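Local atomic coordinates of Pgp2 (Campylobacter jejuni subsp. jejuni, PDB entry 6XJ6), a protein that is an L,D-carboxypeptidase that hydrolyses peptidoglycan and whose accessory NTF2 domain binds peptidoglycan in a pocket that directs helical cell shape. Residues 18-23 and 157-162; 35-40 and 61-66; 39-44 and 145-150; 90-95 and 132-137. All coordinates share one frame; numbering follows the deposited sequence.

Interaction 1: 18-23 and 157-162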
loop_
_atom_site.group_PDB
_atom_site.type_symbol
_atom_site.label_atom_id
_atom_site.label_comp_id
_atom_site.label_asym_id
_atom_site.label_seq_id
_atom_site.Cartn_x
_atom_site.Cartn_y
_atom_site.Cartn_z
ATOM N N ILE A 18 0.199 -9.472 12.927
ATOM C CA ILE A 18 0.342 -9.047 11.543
ATOM C C ILE A 18 -0.932 -8.379 11.028
ATOM O O ILE A 18 -1.094 -8.196 9.819
ATOM C CB ILE A 18 0.805 -10.197 10.634
ATOM C CG1 ILE A 18 -0.037 -11.469 10.826
ATOM C CG2 ILE A 18 2.267 -10.509 10.913
ATOM C CD1 ILE A 18 -1.499 -11.363 10.443
ATOM N N SER A 19 -1.829 -7.983 11.933
ATOM C CA SER A 19 -3.146 -7.495 11.526
ATOM C C SER A 19 -3.068 -6.227 10.680
ATOM O O SER A 19 -3.970 -5.972 9.872
ATOM C CB SER A 19 -4.016 -7.263 12.765
ATOM O OG SER A 19 -3.470 -6.258 13.602
ATOM N N LEU A 20 -2.033 -5.407 10.868
ATOM C CA LEU A 20 -1.826 -4.229 10.032
ATOM C C LEU A 20 -0.727 -4.440 9.002
ATOM O O LEU A 20 -0.267 -3.467 8.388
ATOM C CB LEU A 20 -1.519 -3.005 10.892
ATOM C CG LEU A 20 -2.615 -2.626 11.885
ATOM C CD1 LEU A 20 -2.197 -1.415 12.705
ATOM C CD2 LEU A 20 -3.950 -2.373 11.183
ATOM N N GLY A 21 -0.322 -5.681 8.787
ATOM C CA GLY A 21 0.732 -6.026 7.857
ATOM C C GLY A 21 1.876 -6.758 8.540
ATOM O O GLY A 21 1.999 -6.790 9.763
ATOM N N TYR A 22 2.725 -7.335 7.696
ATOM C CA TYR A 22 3.929 -8.050 8.101
ATOM C C TYR A 22 5.095 -7.325 7.444
ATOM O O TYR A 22 5.162 -7.248 6.212
ATOM C CB TYR A 22 3.822 -9.495 7.615
ATOM C CG TYR A 22 4.934 -10.457 7.979
ATOM C CD1 TYR A 22 5.443 -10.533 9.266
ATOM C CD2 TYR A 22 5.434 -11.335 7.027
ATOM C CE1 TYR A 22 6.441 -11.440 9.583
ATOM C CE2 TYR A 22 6.428 -12.245 7.333
ATOM C CZ TYR A 22 6.928 -12.294 8.612
ATOM O OH TYR A 22 7.924 -13.201 8.915
ATOM N N TYR A 23 5.986 -6.764 8.259
ATOM C CA TYR A 23 7.017 -5.847 7.792
ATOM C C TYR A 23 8.405 -6.363 8.149
ATOM O O TYR A 23 8.637 -6.875 9.249
ATOM C CB TYR A 23 6.801 -4.455 8.397
ATOM C CG TYR A 23 5.445 -3.915 8.035
ATOM C CD1 TYR A 23 5.249 -3.269 6.828
ATOM C CD2 TYR A 23 4.341 -4.102 8.867
ATOM C CE1 TYR A 23 4.015 -2.805 6.464
ATOM C CE2 TYR A 23 3.088 -3.631 8.504
ATOM C CZ TYR A 23 2.937 -2.988 7.292
ATOM O OH TYR A 23 1.711 -2.508 6.879
ATOM N N PHE A 157 3.416 4.384 6.816
ATOM C CA PHE A 157 2.373 4.030 5.872
ATOM C C PHE A 157 1.035 4.620 6.297
ATOM O O PHE A 157 0.818 4.985 7.459
ATOM C CB PHE A 157 2.269 2.507 5.754
ATOM C CG PHE A 157 3.483 1.880 5.169
ATOM C CD1 PHE A 157 3.831 2.127 3.854
ATOM C CD2 PHE A 157 4.298 1.053 5.926
ATOM C CE1 PHE A 157 4.960 1.563 3.306
ATOM C CE2 PHE A 157 5.425 0.481 5.377
ATOM C CZ PHE A 157 5.764 0.735 4.073
ATOM N N VAL A 158 0.130 4.698 5.324
ATOM C CA VAL A 158 -1.182 5.303 5.481
ATOM C C VAL A 158 -2.196 4.261 5.047
ATOM O O VAL A 158 -2.180 3.820 3.894
ATOM C CB VAL A 158 -1.305 6.571 4.622
ATOM C CG1 VAL A 158 -2.738 7.103 4.574
ATOM C CG2 VAL A 158 -0.345 7.625 5.142
ATOM N N MET A 159 -3.064 3.866 5.965
ATOM C CA MET A 159 -4.074 2.853 5.717
ATOM C C MET A 159 -5.412 3.508 6.017
ATOM O O MET A 159 -5.684 3.876 7.161
ATOM C CB MET A 159 -3.817 1.645 6.617
ATOM C CG MET A 159 -4.822 0.534 6.475
ATOM S SD MET A 159 -4.312 -0.891 7.446
ATOM C CE MET A 159 -5.802 -1.873 7.381
ATOM N N THR A 160 -6.228 3.702 4.985
ATOM C CA THR A 160 -7.496 4.401 5.125
ATOM C C THR A 160 -8.644 3.478 4.755
ATOM O O THR A 160 -8.709 2.978 3.624
ATOM C CB THR A 160 -7.512 5.672 4.290
ATOM O OG1 THR A 160 -6.408 6.482 4.711
ATOM C CG2 THR A 160 -8.813 6.431 4.490
ATOM N N GLU A 161 -9.526 3.253 5.720
ATOM C CA GLU A 161 -10.724 2.444 5.583
ATOM C C GLU A 161 -11.929 3.334 5.324
ATOM O O GLU A 161 -12.004 4.472 5.799
ATOM C CB GLU A 161 -10.999 1.684 6.884
ATOM C CG GLU A 161 -9.896 0.769 7.313
ATOM C CD GLU A 161 -10.113 0.180 8.689
ATOM O OE1 GLU A 161 -10.744 0.826 9.555
ATOM O OE2 GLU A 161 -9.624 -0.946 8.918
ATOM N N GLU A 162 -12.905 2.787 4.601
ATOM C CA GLU A 162 -14.167 3.491 4.412
ATOM C C GLU A 162 -15.093 3.269 5.599
ATOM O O GLU A 162 -15.553 4.224 6.233
ATOM C CB GLU A 162 -14.843 3.000 3.132
ATOM C CG GLU A 162 -16.167 3.659 2.819
ATOM C CD GLU A 162 -16.027 5.041 2.231
ATOM O OE1 GLU A 162 -17.080 5.673 2.014
ATOM O OE2 GLU A 162 -14.886 5.478 2.000
#

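Interaction 2: 35-40 and 61-66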
loop_
_atom_site.group_PDB
_atom_site.type_symbol
_atom_site.label_atom_id
_atom_site.label_comp_id
_atom_site.label_asym_id
_atom_site.label_seq_id
_atom_site.Cartn_x
_atom_site.Cartn_y
_atom_site.Cartn_z
ATOM N N THR A 35 -15.672 6.301 8.430
ATOM C CA THR A 35 -16.972 6.268 9.094
ATOM C C THR A 35 -16.834 6.609 10.572
ATOM O O THR A 35 -17.620 7.396 11.113
ATOM C CB THR A 35 -17.628 4.890 8.929
ATOM O OG1 THR A 35 -17.876 4.622 7.543
ATOM C CG2 THR A 35 -18.949 4.822 9.681
ATOM N N ASP A 36 -15.839 6.019 11.241
ATOM C CA ASP A 36 -15.660 6.239 12.671
ATOM C C ASP A 36 -15.093 7.618 12.973
ATOM O O ASP A 36 -15.214 8.094 14.107
ATOM C CB ASP A 36 -14.714 5.182 13.245
ATOM C CG ASP A 36 -15.239 3.771 13.082
ATOM O OD1 ASP A 36 -16.470 3.599 12.950
ATOM O OD2 ASP A 36 -14.415 2.829 13.101
ATOM N N LYS A 37 -14.477 8.265 11.985
ATOM C CA LYS A 37 -13.778 9.534 12.185
ATOM C C LYS A 37 -12.714 9.408 13.275
ATOM O O LYS A 37 -12.569 10.275 14.141
ATOM C CB LYS A 37 -14.749 10.682 12.472
ATOM C CG LYS A 37 -15.878 10.820 11.463
ATOM C CD LYS A 37 -15.374 11.044 10.040
ATOM C CE LYS A 37 -16.531 11.223 9.068
ATOM N NZ LYS A 37 -16.074 11.260 7.653
ATOM N N ILE A 38 -11.945 8.322 13.209
ATOM C CA ILE A 38 -10.846 8.077 14.131
ATOM C C ILE A 38 -9.583 7.873 13.314
ATOM O O ILE A 38 -9.590 7.128 12.327
ATOM C CB ILE A 38 -11.091 6.853 15.038
ATOM C CG1 ILE A 38 -12.331 7.063 15.912
ATOM C CG2 ILE A 38 -9.864 6.595 15.925
ATOM C CD1 ILE A 38 -12.729 5.851 16.757
ATOM N N LEU A 39 -8.509 8.540 13.722
ATOM C CA LEU A 39 -7.174 8.304 13.194
ATOM C C LEU A 39 -6.292 7.825 14.338
ATOM O O LEU A 39 -6.293 8.420 15.423
ATOM C CB LEU A 39 -6.592 9.578 12.567
ATOM C CG LEU A 39 -5.186 9.468 11.960
ATOM C CD1 LEU A 39 -5.028 10.462 10.805
ATOM C CD2 LEU A 39 -4.093 9.713 13.003
ATOM N N ARG A 40 -5.561 6.739 14.100
ATOM C CA ARG A 40 -4.620 6.197 15.066
ATOM C C ARG A 40 -3.289 5.979 14.368
ATOM O O ARG A 40 -3.244 5.727 13.164
ATOM C CB ARG A 40 -5.128 4.869 15.649
ATOM C CG ARG A 40 -6.323 5.036 16.571
ATOM C CD ARG A 40 -7.074 3.743 16.835
ATOM N NE ARG A 40 -8.076 3.958 17.873
ATOM C CZ ARG A 40 -9.160 3.208 18.061
ATOM N NH1 ARG A 40 -9.412 2.167 17.278
ATOM N NH2 ARG A 40 -10.002 3.509 19.041
ATOM N N GLY A 61 -12.457 13.974 4.118
ATOM C CA GLY A 61 -13.252 14.311 2.968
ATOM C C GLY A 61 -14.456 13.397 2.860
ATOM O O GLY A 61 -14.792 12.628 3.763
ATOM N N LEU A 62 -15.101 13.470 1.701
ATOM C CA LEU A 62 -16.381 12.814 1.506
ATOM C C LEU A 62 -16.236 11.298 1.453
ATOM O O LEU A 62 -15.172 10.741 1.138
ATOM C CB LEU A 62 -17.028 13.289 0.206
ATOM C CG LEU A 62 -17.343 14.785 0.103
ATOM C CD1 LEU A 62 -18.090 15.069 -1.186
ATOM C CD2 LEU A 62 -18.147 15.264 1.299
ATOM N N MET A 63 -17.343 10.633 1.772
ATOM C CA MET A 63 -17.432 9.189 1.679
ATOM C C MET A 63 -17.437 8.751 0.218
ATOM O O MET A 63 -17.720 9.528 -0.704
ATOM C CB MET A 63 -18.699 8.692 2.373
ATOM C CG MET A 63 -18.806 9.122 3.838
ATOM S SD MET A 63 -17.406 8.612 4.869
ATOM C CE MET A 63 -17.735 6.859 5.058
ATOM N N GLY A 64 -17.127 7.477 0.021
ATOM C CA GLY A 64 -17.000 6.910 -1.300
ATOM C C GLY A 64 -15.552 6.824 -1.747
ATOM O O GLY A 64 -14.669 7.525 -1.254
ATOM N N ASP A 65 -15.326 5.931 -2.708
ATOM C CA ASP A 65 -14.021 5.727 -3.321
ATOM C C ASP A 65 -13.637 6.953 -4.150
ATOM O O ASP A 65 -14.401 7.390 -5.016
ATOM C CB ASP A 65 -14.144 4.490 -4.220
ATOM C CG ASP A 65 -12.816 4.004 -4.777
ATOM O OD1 ASP A 65 -11.832 3.890 -4.014
ATOM O OD2 ASP A 65 -12.781 3.693 -5.991
ATOM N N LYS A 66 -12.460 7.525 -3.882
ATOM C CA LYS A 66 -11.991 8.644 -4.694
ATOM C C LYS A 66 -11.686 8.176 -6.109
ATOM O O LYS A 66 -11.120 7.100 -6.317
ATOM C CB LYS A 66 -10.735 9.297 -4.105
ATOM C CG LYS A 66 -10.282 10.527 -4.937
ATOM C CD LYS A 66 -9.160 11.329 -4.286
ATOM C CE LYS A 66 -8.754 12.532 -5.149
ATOM N NZ LYS A 66 -9.824 13.565 -5.267
HETATM O O HOH W 1 -17.249 12.030 5.134
#

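Interaction 3: 39-44 and 145-150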
loop_
_atom_site.group_PDB
_atom_site.type_symbol
_atom_site.label_atom_id
_atom_site.label_comp_id
_atom_site.label_asym_id
_atom_site.label_seq_id
_atom_site.Cartn_x
_atom_site.Cartn_y
_atom_site.Cartn_z
ATOM N N LEU A 39 -8.509 8.540 13.722
ATOM C CA LEU A 39 -7.174 8.304 13.194
ATOM C C LEU A 39 -6.292 7.825 14.338
ATOM O O LEU A 39 -6.293 8.420 15.423
ATOM C CB LEU A 39 -6.592 9.578 12.567
ATOM C CG LEU A 39 -5.186 9.468 11.960
ATOM C CD1 LEU A 39 -5.028 10.462 10.805
ATOM C CD2 LEU A 39 -4.093 9.713 13.003
ATOM N N ARG A 40 -5.561 6.739 14.100
ATOM C CA ARG A 40 -4.620 6.197 15.066
ATOM C C ARG A 40 -3.289 5.979 14.368
ATOM O O ARG A 40 -3.244 5.727 13.164
ATOM C CB ARG A 40 -5.128 4.869 15.649
ATOM C CG ARG A 40 -6.323 5.036 16.571
ATOM C CD ARG A 40 -7.074 3.743 16.835
ATOM N NE ARG A 40 -8.076 3.958 17.873
ATOM C CZ ARG A 40 -9.160 3.208 18.061
ATOM N NH1 ARG A 40 -9.412 2.167 17.278
ATOM N NH2 ARG A 40 -10.002 3.509 19.041
ATOM N N VAL A 41 -2.200 6.120 15.117
ATOM C CA VAL A 41 -0.876 5.760 14.630
ATOM C C VAL A 41 -0.386 4.576 15.442
ATOM O O VAL A 41 -0.349 4.628 16.680
ATOM C CB VAL A 41 0.127 6.922 14.694
ATOM C CG1 VAL A 41 1.445 6.486 14.066
ATOM C CG2 VAL A 41 -0.415 8.145 13.971
ATOM N N TYR A 42 -0.010 3.517 14.743
ATOM C CA TYR A 42 0.508 2.314 15.366
ATOM C C TYR A 42 1.953 2.112 14.951
ATOM O O TYR A 42 2.298 2.272 13.782
ATOM C CB TYR A 42 -0.270 1.094 14.908
ATOM C CG TYR A 42 -1.683 1.041 15.407
ATOM C CD1 TYR A 42 -1.979 0.513 16.658
ATOM C CD2 TYR A 42 -2.730 1.503 14.624
ATOM C CE1 TYR A 42 -3.277 0.458 17.111
ATOM C CE2 TYR A 42 -4.028 1.449 15.072
ATOM C CZ TYR A 42 -4.297 0.925 16.313
ATOM O OH TYR A 42 -5.598 0.870 16.763
ATOM N N SER A 43 2.800 1.781 15.921
ATOM C CA SER A 43 4.150 1.331 15.633
ATOM C C SER A 43 4.153 -0.189 15.542
ATOM O O SER A 43 3.468 -0.871 16.308
ATOM C CB SER A 43 5.114 1.782 16.732
ATOM O OG SER A 43 4.754 1.227 17.981
ATOM N N TYR A 44 4.917 -0.710 14.587
ATOM C CA TYR A 44 5.109 -2.141 14.413
ATOM C C TYR A 44 6.580 -2.424 14.641
ATOM O O TYR A 44 7.432 -1.837 13.969
ATOM C CB TYR A 44 4.724 -2.548 12.992
ATOM C CG TYR A 44 4.996 -3.995 12.627
ATOM C CD1 TYR A 44 6.263 -4.411 12.244
ATOM C CD2 TYR A 44 3.975 -4.937 12.635
ATOM C CE1 TYR A 44 6.506 -5.728 11.894
ATOM C CE2 TYR A 44 4.208 -6.248 12.283
ATOM C CZ TYR A 44 5.472 -6.638 11.911
ATOM O OH TYR A 44 5.698 -7.948 11.560
ATOM N N GLU A 145 1.491 18.478 16.986
ATOM C CA GLU A 145 2.856 18.307 17.468
ATOM C C GLU A 145 3.096 16.872 17.910
ATOM O O GLU A 145 4.143 16.290 17.605
ATOM C CB GLU A 145 3.155 19.284 18.607
ATOM C CG GLU A 145 3.323 20.726 18.153
ATOM C CD GLU A 145 4.487 20.907 17.195
ATOM O OE1 GLU A 145 5.302 19.967 17.057
ATOM O OE2 GLU A 145 4.583 21.987 16.576
ATOM N N LYS A 146 2.127 16.273 18.611
ATOM C CA LYS A 146 2.283 14.883 19.026
ATOM C C LYS A 146 2.296 13.954 17.822
ATOM O O LYS A 146 3.118 13.034 17.749
ATOM C CB LYS A 146 1.178 14.479 20.001
ATOM C CG LYS A 146 1.271 13.003 20.411
ATOM C CD LYS A 146 0.248 12.596 21.466
ATOM C CE LYS A 146 0.405 11.115 21.818
ATOM N NZ LYS A 146 -0.486 10.673 22.930
ATOM N N PHE A 147 1.396 14.177 16.862
ATOM C CA PHE A 147 1.419 13.385 15.639
ATOM C C PHE A 147 2.784 13.475 14.958
ATOM O O PHE A 147 3.360 12.458 14.549
ATOM C CB PHE A 147 0.307 13.855 14.700
ATOM C CG PHE A 147 0.262 13.108 13.402
ATOM C CD1 PHE A 147 0.955 13.569 12.295
ATOM C CD2 PHE A 147 -0.456 11.931 13.293
ATOM C CE1 PHE A 147 0.932 12.877 11.102
ATOM C CE2 PHE A 147 -0.489 11.236 12.108
ATOM C CZ PHE A 147 0.208 11.707 11.003
ATOM N N ALA A 148 3.324 14.692 14.841
ATOM C CA ALA A 148 4.609 14.876 14.174
ATOM C C ALA A 148 5.721 14.129 14.896
ATOM O O ALA A 148 6.585 13.523 14.253
ATOM C CB ALA A 148 4.939 16.364 14.083
ATOM N N GLN A 149 5.714 14.162 16.232
ATOM C CA GLN A 149 6.736 13.464 17.001
ATOM C C GLN A 149 6.657 11.959 16.783
ATOM O O GLN A 149 7.687 11.281 16.708
ATOM C CB GLN A 149 6.576 13.801 18.483
ATOM C CG GLN A 149 6.859 15.256 18.815
ATOM C CD GLN A 149 6.526 15.601 20.254
ATOM O OE1 GLN A 149 5.956 14.789 20.985
ATOM N NE2 GLN A 149 6.883 16.811 20.670
ATOM N N VAL A 150 5.442 11.417 16.665
ATOM C CA VAL A 150 5.288 9.970 16.537
ATOM C C VAL A 150 5.753 9.479 15.173
ATOM O O VAL A 150 6.254 8.356 15.052
ATOM C CB VAL A 150 3.835 9.549 16.842
ATOM C CG1 VAL A 150 3.577 8.105 16.424
ATOM C CG2 VAL A 150 3.528 9.734 18.321
#

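Interaction 4: 90-95 and 132-137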
loop_
_atom_site.group_PDB
_atom_site.type_symbol
_atom_site.label_atom_id
_atom_site.label_comp_id
_atom_site.label_asym_id
_atom_site.label_seq_id
_atom_site.Cartn_x
_atom_site.Cartn_y
_atom_site.Cartn_z
ATOM N N PRO A 90 -1.689 29.605 6.111
ATOM C CA PRO A 90 -2.206 29.240 7.440
ATOM C C PRO A 90 -3.506 28.468 7.399
ATOM O O PRO A 90 -3.949 27.980 8.446
ATOM C CB PRO A 90 -2.397 30.598 8.128
ATOM C CG PRO A 90 -2.654 31.538 7.009
ATOM C CD PRO A 90 -1.791 31.057 5.869
ATOM N N TYR A 91 -4.136 28.353 6.231
ATOM C CA TYR A 91 -5.359 27.574 6.123
ATOM C C TYR A 91 -5.140 26.133 6.557
ATOM O O TYR A 91 -6.062 25.493 7.072
ATOM C CB TYR A 91 -5.867 27.617 4.683
ATOM C CG TYR A 91 -7.041 26.710 4.443
ATOM C CD1 TYR A 91 -6.862 25.439 3.915
ATOM C CD2 TYR A 91 -8.330 27.117 4.752
ATOM C CE1 TYR A 91 -7.931 24.600 3.698
ATOM C CE2 TYR A 91 -9.407 26.283 4.539
ATOM C CZ TYR A 91 -9.199 25.025 4.014
ATOM O OH TYR A 91 -10.264 24.189 3.795
ATOM N N TYR A 92 -3.932 25.609 6.367
ATOM C CA TYR A 92 -3.645 24.203 6.630
ATOM C C TYR A 92 -3.181 23.941 8.054
ATOM O O TYR A 92 -2.894 22.787 8.391
ATOM C CB TYR A 92 -2.586 23.692 5.652
ATOM C CG TYR A 92 -3.036 23.775 4.210
ATOM C CD1 TYR A 92 -3.942 22.860 3.696
ATOM C CD2 TYR A 92 -2.574 24.783 3.374
ATOM C CE1 TYR A 92 -4.366 22.935 2.382
ATOM C CE2 TYR A 92 -2.990 24.866 2.068
ATOM C CZ TYR A 92 -3.884 23.940 1.574
ATOM O OH TYR A 92 -4.303 24.023 0.269
ATOM N N GLY A 93 -3.120 24.964 8.898
ATOM C CA GLY A 93 -2.582 24.806 10.226
ATOM C C GLY A 93 -1.074 24.969 10.240
ATOM O O GLY A 93 -0.488 25.601 9.359
ATOM N N PRO A 94 -0.411 24.387 11.243
ATOM C CA PRO A 94 1.029 24.649 11.407
ATOM C C PRO A 94 1.912 23.941 10.395
ATOM O O PRO A 94 3.018 24.420 10.116
ATOM C CB PRO A 94 1.310 24.169 12.836
ATOM C CG PRO A 94 0.278 23.114 13.077
ATOM C CD PRO A 94 -0.951 23.556 12.330
ATOM N N PHE A 95 1.466 22.816 9.845
ATOM C CA PHE A 95 2.264 22.046 8.899
ATOM C C PHE A 95 1.430 20.883 8.385
ATOM O O PHE A 95 0.284 20.708 8.811
ATOM C CB PHE A 95 3.574 21.546 9.529
ATOM C CG PHE A 95 3.424 20.969 10.916
ATOM C CD1 PHE A 95 3.833 21.691 12.024
ATOM C CD2 PHE A 95 2.898 19.702 11.108
ATOM C CE1 PHE A 95 3.707 21.168 13.303
ATOM C CE2 PHE A 95 2.776 19.168 12.387
ATOM C CZ PHE A 95 3.184 19.903 13.485
ATOM N N LYS A 132 -14.714 20.748 2.806
ATOM C CA LYS A 132 -13.679 21.772 2.700
ATOM C C LYS A 132 -12.258 21.215 2.647
ATOM O O LYS A 132 -11.350 21.919 2.185
ATOM C CB LYS A 132 -13.808 22.754 3.870
ATOM C CG LYS A 132 -14.953 23.734 3.676
ATOM C CD LYS A 132 -15.470 24.304 4.981
ATOM C CE LYS A 132 -16.613 25.286 4.728
ATOM N NZ LYS A 132 -17.655 24.734 3.806
ATOM N N THR A 133 -12.040 19.982 3.080
ATOM C CA THR A 133 -10.683 19.451 3.098
ATOM C C THR A 133 -10.215 18.983 1.730
ATOM O O THR A 133 -9.031 18.666 1.584
ATOM C CB THR A 133 -10.554 18.279 4.084
ATOM O OG1 THR A 133 -11.265 17.140 3.584
ATOM C CG2 THR A 133 -11.080 18.653 5.462
ATOM N N ARG A 134 -11.098 18.941 0.732
ATOM C CA ARG A 134 -10.761 18.419 -0.593
ATOM C C ARG A 134 -10.110 17.038 -0.498
ATOM O O ARG A 134 -9.192 16.701 -1.246
ATOM C CB ARG A 134 -9.906 19.408 -1.387
ATOM C CG ARG A 134 -10.591 20.747 -1.621
ATOM C CD ARG A 134 -9.883 21.551 -2.697
ATOM N NE ARG A 134 -8.456 21.682 -2.418
ATOM C CZ ARG A 134 -7.540 22.036 -3.314
ATOM N NH1 ARG A 134 -7.885 22.300 -4.570
ATOM N NH2 ARG A 134 -6.267 22.128 -2.953
ATOM N N GLY A 135 -10.597 16.228 0.438
ATOM C CA GLY A 135 -10.120 14.874 0.613
ATOM C C GLY A 135 -9.013 14.714 1.631
ATOM O O GLY A 135 -8.649 13.578 1.964
ATOM N N CYS A 136 -8.465 15.809 2.134
ATOM C CA CYS A 136 -7.449 15.733 3.165
ATOM C C CYS A 136 -8.064 15.312 4.497
ATOM O O CYS A 136 -9.282 15.337 4.695
ATOM C CB CYS A 136 -6.769 17.091 3.317
ATOM S SG CYS A 136 -5.731 17.538 1.925
ATOM N N ILE A 137 -7.190 14.916 5.418
ATOM C CA ILE A 137 -7.564 14.526 6.772
ATOM C C ILE A 137 -7.034 15.603 7.703
ATOM O O ILE A 137 -5.833 15.895 7.696
ATOM C CB ILE A 137 -6.980 13.154 7.135
ATOM C CG1 ILE A 137 -7.536 12.098 6.183
ATOM C CG2 ILE A 137 -7.295 12.807 8.592
ATOM C CD1 ILE A 137 -6.750 10.804 6.189
HETATM O O HOH W 2 -5.502 21.934 -0.626
#

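Interaction 1: 18-23 and 157-162
Tyr23 lays its ring beside that of Phe157, the two planes tilted by only 22° but slid so far along each other that they barely overlap. Their centroids stand 5.7 Å apart, and the touching is done at one corner of each ring, where Tyr23 CE1 meets Phe157 CE2 at 3.7 Å. The two side chains reach past each other in opposite directions. The tyrosine hydroxyl helps hold the ring, donating to Leu20 O in the carbonyl plane, OH to O 2.7 Å. This closes a link from Tyr23 back onto the type I turn of Ile18 to Gly21, itself held by Gly21 N to Ile18 O at 2.8 Å. The same hydroxyl is also bonded to Ser239. Segment 157-162 brings the strand 156-161 of the YkuD sheet, whereas 22-23 is a short strand paired with 232-240, so the contact lies where the catalytic domain meets the strands of the NTF2-like domain. Strand 232-240 joins in directly: Asn237 lies against both Tyr23 and Phe157, and Pro240 against Met159. On the same buried side, Met159 extends CG anti to its backbone N (chi1 179°) and continues straight, which carries SD out to Leu20. There the sulfur meets CD2 of Leu20 at 4.0 Å, the two side chains crossing at about a right angle. No hydrogen bond spans the two segments; Phe78 of strand 77-80 packs against Tyr23, Phe157 and Met159.

Interaction 2: 35-40 and 61-66
Thr35 meets Met63 just before strand 38-45 of the YkuD sheet, where the turn out of strand 27-33 faces the long loop that follows strand 48-56. Its OG1 has the terminal methyl of Met63 against it, OG1 to CE 3.3 Å, the two side chains crossing at about a right angle. The hydroxyl's hydrogen bond goes elsewhere, to the carbonyl oxygen of Glu162, so the methionine methyl is a packing neighbour only. Met63 reaches it by bending twice: chi2 (-57°) and chi3 (-74°) curl the chain and leave SD facing Lys37. The side chain of Lys37, kinked at chi2 and straight thereafter, crosses that of Met63 with NZ 4.1 Å from SD. Its ammonium is shared among Lys34 O, Thr60 OG1 and one water, three partners that match the three N-H bonds of such a group. Direct contact with Gly61 is loose, NZ to O being 4.3 Å. The water closes that gap: it accepts from Lys37 NZ at 2.9 Å and donates to Gly61 O, also at 2.9 Å.

Interaction 3: 39-44 and 145-150
Val41 and Val150 make the aliphatic part of this contact: their CG1 methyls meet at 3.6 Å while the two side chains slide past each other in opposite directions. In each valine CG1 is the branch anti to the backbone N, and in Val41 that leaves CG2 to serve the aromatic part. There Phe147 brings its ring over to the strand, a chi1 of 179° setting CG beside the carbonyl carbon, and the ring corner CE2 takes two methyls: Val41 CG2 at 3.6 Å and Leu39 CD2 at 4.0 Å. Both residues cross the phenylalanine side chain at about a right angle. Phe53 and Phe97 add edge-to-face rings to Phe147, tying the helix to the sheet and to strand 97-98. No hydrogen bond joins the two segments: the helix keeps its own, as in Val150 N to Lys146 O at 3.0 Å, and the backbone of Val41 pairs with strand 48-56. This is helix 141-151 lying on one face of the YkuD sheet, with its segment axis 10.2 Å from that of strand 39-44 and the two directions only 25° from parallel. Since methyls and an aromatic ring do all the touching, the helix is seated by shape and exclusion of water, with no directional bond fixing it to strand 39-44.

Interaction 4: 90-95 and 132-137
Thr133 OG1 is held twice, donating to Cys136 O at 2.9 Å and accepting a weak bond from Gly135 N, and the carbonyl just before it, that of Lys132, is where Tyr91 reaches segment 132-137 directly. A chi1 of 173° swings the Tyr91 ring away from its own N and out to Lys132, bringing OH to 3.0 Å from Lys132 O, a weak hydrogen bond whose proton has another acceptor nearby. The hydroxyl also rests 3.8 Å from Lys132 CB, while the lysine's amino end turns away to Asp129. Residues 133-136, Thr-Arg-Gly-Cys, stand where YkuD enzymes commonly carry (Ser/Thr)-His-Gly-Cys, and fold as a type I' turn that holds Cys136, the predicted nucleophile. A single water joins Tyr92 to Arg134, lying 2.6 Å from Tyr92 OH and in the plane of that ring, at its edge. Arg134 NH2 donates to it, though their 2.5 Å separation is too short to trust in detail. Without the water the two groups only approach, OH to NH2 being 4.2 Å. The two tyrosines stand edge against face, with Tyr91 CD1 3.8 Å above the centre of the Tyr92 ring. Tyr92 in turn packs edge-to-face with His119, the predicted proton donor and acceptor, and meets the ring of Trp117, which also touches Cys136.

Overall arrangement
All four contacts bear on the YkuD domain, and interaction 1 adds its joint with the NTF2-like strands. Interactions 2 and 3 share Leu39 and Arg40 at the start of strand 38-45, with centres 18 Å apart. Interaction 4 holds the predicted nucleophile Cys136; interaction 2 comes close to it, the CA of Gly61 lying about 7 Å from the side chain of Cys136. Leu39 CD1 touches Ile137 CG2 at 3.9 Å, linking 2 and 3 to 4. The carboxylate of Glu162, from interaction 1, reaches interaction 2, with Glu162 OE1 2.7 Å from Gly64 N, and Tyr42 touches Leu20 between 1 and 3. Interactions 1 and 4 lie 23 Å apart, centre to centre, without touching.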